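Local coordinates for protein uncharacterized HTH-type transcriptional regulator YybR (Bacillus subtilis, PDB 4A5N) that probably binds DNA as a redox-responsive transcriptional regulator of the MarR/DUF24 (HxlR) type, at residues 39-44 with 81-86. The protein carries 1 engineered substitution. Sequence-based numbering, arbitrary orientation.
Sequences KKRFNE and KVEYSL. With BME (beta-mercaptoethanol), chain F.
OE2 of E83 is gripped by three groups: NZ of K39 reaches it at 3.1 Å from above the carboxylate plane, NZ of K81 forms a longer salt bridge at 3.5 Å, and a water donates to it while accepting from NH1 of R41. Bends at chi2 (-80°) and chi4 turn the K39 chain so that its ammonium meets the E83 carboxylate, the two side chains crossing at a slant. The other carboxylate oxygen, OE1, is hydrogen-bonded to Y75 on the neighbouring strand 70-75. Alongside these charges, the backbones of K40 and Y84 make a single antiparallel bridge as a hydrogen-bonded pair: K40 N to Y84 O and Y84 N to K40 O both measure 2.9 Å. K40 O also lies at the edge of the Y84 ring, whose hydroxyl is bonded to R72. Further along, a second water joins V82 O to F42 N in the first turn of helix 42-48. R41 is the N-cap residue of that helix, and its backbone N donates to E44 OE1 at 2.8 Å. Replacing E83 by an alanine removes the carboxylate, which would probably leave K39 and K81 without their shared counter-charge, with K39 NZ and K81 NZ 5.3 Å apart, and the Y75 hydroxyl without this partner. The contact thus ties the entry to a helix of the winged helix-turn-helix domain onto a strand of its wing, through a short backbone bridge and a carboxylate whose negative charge is probably stabilised by the surrounding lysines.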
ATOM      1  N   LYS B  39      11.585  10.254  16.897  1.00 29.28           N
ATOM      2  CA  LYS B  39      10.898   9.267  17.745  1.00 30.69           C
ATOM      3  C   LYS B  39       9.618   9.853  18.332  1.00 29.23           C
ATOM      4  O   LYS B  39       9.540  11.077  18.500  1.00 30.53           O
ATOM      5  CB  LYS B  39      11.873   8.764  18.843  1.00 34.46           C
ATOM      6  CG  LYS B  39      11.976   9.599  20.125  1.00 38.23           C
ATOM      7  CD  LYS B  39      12.858  10.829  19.990  1.00 41.89           C
ATOM      8  CE  LYS B  39      12.955  11.634  21.297  1.00 44.74           C
ATOM      9  NZ  LYS B  39      13.862  11.086  22.347  1.00 47.79           N
ATOM     10  N   LYS B  40       8.628   8.993  18.604  1.00 27.60           N
ATOM     11  CA  LYS B  40       7.330   9.392  19.128  1.00 27.85           C
ATOM     12  C   LYS B  40       6.899   8.487  20.277  1.00 28.38           C
ATOM     13  O   LYS B  40       7.191   7.292  20.280  1.00 29.07           O
ATOM     14  CB  LYS B  40       6.237   9.340  18.025  1.00 27.14           C
ATOM     15  CG  LYS B  40       6.477  10.222  16.810  1.00 27.07           C
ATOM     16  CD  LYS B  40       6.438  11.704  17.194  1.00 28.33           C
ATOM     17  CE  LYS B  40       6.579  12.667  16.019  1.00 28.32           C
ATOM     18  NZ  LYS B  40       7.949  12.625  15.407  1.00 26.53           N
ATOM     19  N   ARG B  41       6.182   9.047  21.242  1.00 29.68           N
ATOM     20  CA  ARG B  41       5.609   8.238  22.307  1.00 31.14           C
ATOM     21  C   ARG B  41       4.220   7.805  21.867  1.00 30.68           C
ATOM     22  O   ARG B  41       3.613   8.416  21.001  1.00 29.68           O
ATOM     23  CB  ARG B  41       5.552   9.005  23.641  1.00 32.53           C
ATOM     24  CG  ARG B  41       6.856   9.659  24.069  1.00 34.69           C
ATOM     25  CD  ARG B  41       6.679  10.439  25.354  1.00 35.79           C
ATOM     26  NE  ARG B  41       5.779  11.593  25.196  1.00 35.88           N
ATOM     27  CZ  ARG B  41       6.152  12.740  24.654  1.00 34.68           C
ATOM     28  NH1 ARG B  41       7.393  12.903  24.224  1.00 35.86           N
ATOM     29  NH2 ARG B  41       5.300  13.745  24.566  1.00 36.90           N
ATOM     30  N   PHE B  42       3.706   6.780  22.530  1.00 32.06           N
ATOM     31  CA  PHE B  42       2.416   6.179  22.233  1.00 31.36           C
ATOM     32  C   PHE B  42       1.299   7.219  22.241  1.00 30.37           C
ATOM     33  O   PHE B  42       0.529   7.301  21.298  1.00 29.91           O
ATOM     34  CB  PHE B  42       2.162   5.110  23.305  1.00 32.38           C
ATOM     35  CG  PHE B  42       1.012   4.199  23.036  1.00 31.97           C
ATOM     36  CD1 PHE B  42       1.178   3.067  22.257  1.00 31.57           C
ATOM     37  CD2 PHE B  42      -0.226   4.409  23.672  1.00 33.61           C
ATOM     38  CE1 PHE B  42       0.146   2.191  22.041  1.00 33.30           C
ATOM     39  CE2 PHE B  42      -1.265   3.525  23.465  1.00 36.15           C
ATOM     40  CZ  PHE B  42      -1.087   2.419  22.641  1.00 35.41           C
ATOM     41  N   ASN B  43       1.262   8.038  23.275  1.00 30.55           N
ATOM     42  CA  ASN B  43       0.314   9.148  23.362  1.00 33.18           C
ATOM     43  C   ASN B  43       0.405  10.205  22.242  1.00 31.43           C
ATOM     44  O   ASN B  43      -0.599  10.831  21.896  1.00 30.05           O
ATOM     45  CB  ASN B  43       0.391   9.802  24.748  1.00 35.60           C
ATOM     46  CG  ASN B  43      -0.301   8.976  25.845  1.00 38.53           C
ATOM     47  OD1 ASN B  43      -0.194   9.297  27.033  1.00 42.01           O
ATOM     48  ND2 ASN B  43      -0.971   7.911  25.458  1.00 36.96           N
ATOM     49  N   GLU B  44       1.588  10.387  21.649  1.00 29.50           N
ATOM     50  CA  GLU B  44       1.706  11.306  20.526  1.00 29.44           C
ATOM     51  C   GLU B  44       0.987  10.742  19.304  1.00 28.39           C
ATOM     52  O   GLU B  44       0.384  11.498  18.551  1.00 29.60           O
ATOM     53  CB  GLU B  44       3.167  11.600  20.187  1.00 28.67           C
ATOM     54  CG  GLU B  44       3.904  12.293  21.313  1.00 29.93           C
ATOM     55  CD  GLU B  44       5.317  12.699  20.971  1.00 31.78           C
ATOM     56  OE1 GLU B  44       6.201  11.817  21.025  1.00 29.95           O
ATOM     57  OE2 GLU B  44       5.548  13.910  20.682  1.00 35.37           O
ATOM     58  N   LYS B  81       9.368   5.002  30.219  1.00 36.29           N
ATOM     59  CA  LYS B  81       9.212   5.838  29.060  1.00 34.63           C
ATOM     60  C   LYS B  81       9.366   4.887  27.897  1.00 32.34           C
ATOM     61  O   LYS B  81      10.269   4.043  27.905  1.00 33.36           O
ATOM     62  CB  LYS B  81      10.293   6.908  29.056  1.00 35.51           C
ATOM     63  CG  LYS B  81      10.183   7.966  27.982  1.00 37.67           C
ATOM     64  CD  LYS B  81      11.269   9.001  28.244  1.00 40.30           C
ATOM     65  CE  LYS B  81      11.119  10.230  27.386  1.00 42.22           C
ATOM     66  NZ  LYS B  81      12.440  10.940  27.413  1.00 43.11           N
ATOM     67  N   VAL B  82       8.440   4.968  26.942  1.00 30.28           N
ATOM     68  CA  VAL B  82       8.544   4.187  25.719  1.00 29.19           C
ATOM     69  C   VAL B  82       8.521   5.078  24.476  1.00 29.94           C
ATOM     70  O   VAL B  82       7.619   5.936  24.291  1.00 29.39           O
ATOM     71  CB  VAL B  82       7.513   3.073  25.635  1.00 27.87           C
ATOM     72  CG1 VAL B  82       7.713   2.268  24.368  1.00 25.95           C
ATOM     73  CG2 VAL B  82       7.654   2.176  26.853  1.00 30.16           C
ATOM     74  N   GLU B  83       9.529   4.859  23.638  1.00 29.80           N
ATOM     75  CA  GLU B  83       9.721   5.626  22.400  1.00 30.57           C
ATOM     76  C   GLU B  83       9.866   4.736  21.169  1.00 29.28           C
ATOM     77  O   GLU B  83      10.617   3.768  21.190  1.00 30.72           O
ATOM     78  CB  GLU B  83      10.966   6.498  22.537  1.00 31.42           C
ATOM     79  CG  GLU B  83      10.800   7.579  23.586  1.00 34.07           C
ATOM     80  CD  GLU B  83      12.048   8.378  23.795  1.00 38.42           C
ATOM     81  OE1 GLU B  83      13.162   7.856  23.522  1.00 42.32           O
ATOM     82  OE2 GLU B  83      11.904   9.544  24.210  1.00 40.47           O
ATOM     83  N   TYR B  84       9.118   5.085  20.131  1.00 28.13           N
ATOM     84  CA  TYR B  84       9.056   4.390  18.849  1.00 27.54           C
ATOM     85  C   TYR B  84       9.774   5.222  17.778  1.00 28.31           C
ATOM     86  O   TYR B  84       9.512   6.429  17.637  1.00 27.92           O
ATOM     87  CB  TYR B  84       7.599   4.204  18.441  1.00 26.44           C
ATOM     88  CG  TYR B  84       6.845   3.380  19.419  1.00 26.19           C
ATOM     89  CD1 TYR B  84       6.823   1.996  19.314  1.00 26.73           C
ATOM     90  CD2 TYR B  84       6.162   3.978  20.469  1.00 27.50           C
ATOM     91  CE1 TYR B  84       6.144   1.226  20.246  1.00 28.43           C
ATOM     92  CE2 TYR B  84       5.470   3.213  21.402  1.00 28.40           C
ATOM     93  CZ  TYR B  84       5.476   1.834  21.279  1.00 29.73           C
ATOM     94  OH  TYR B  84       4.787   1.041  22.174  1.00 31.46           O
ATOM     95  N   SER B  85      10.652   4.571  17.021  1.00 27.54           N
ATOM     96  CA  SER B  85      11.398   5.243  15.972  1.00 27.05           C
ATOM     97  C   SER B  85      11.565   4.334  14.793  1.00 26.45           C
ATOM     98  O   SER B  85      11.329   3.096  14.906  1.00 27.69           O
ATOM     99  CB  SER B  85      12.756   5.643  16.512  1.00 26.69           C
ATOM    100  OG  SER B  85      13.410   4.538  17.121  1.00 28.95           O
ATOM    101  N   LEU B  86      12.013   4.906  13.673  1.00 24.57           N
ATOM    102  CA  LEU B  86      12.315   4.116  12.507  1.00 24.40           C
ATOM    103  C   LEU B  86      13.710   3.544  12.679  1.00 24.44           C
ATOM    104  O   LEU B  86      14.612   4.196  13.117  1.00 26.72           O
ATOM    105  CB  LEU B  86      12.236   4.928  11.218  1.00 25.13           C
ATOM    106  CG  LEU B  86      10.937   5.606  10.829  1.00 25.72           C
ATOM    107  CD1 LEU B  86      11.127   6.346   9.508  1.00 28.24           C
ATOM    108  CD2 LEU B  86       9.827   4.545  10.741  1.00 24.67           C
TER
HETATM  109  C1  BME F1118       1.917  11.409  27.441  1.00 54.74           C
HETATM  110  C2  BME F1118       2.161  12.876  27.426  1.00 51.78           C
HETATM  111  O1  BME F1118       3.071  10.796  26.829  1.00 54.30           O
HETATM  112  S2  BME F1118       2.792  13.197  25.765  1.00 57.06           S
HETATM  113  O   HOH W   1       9.937  11.335  23.720  1.00 40.19           O
HETATM  114  O   HOH W   2       5.094   5.792  24.798  1.00 27.60           O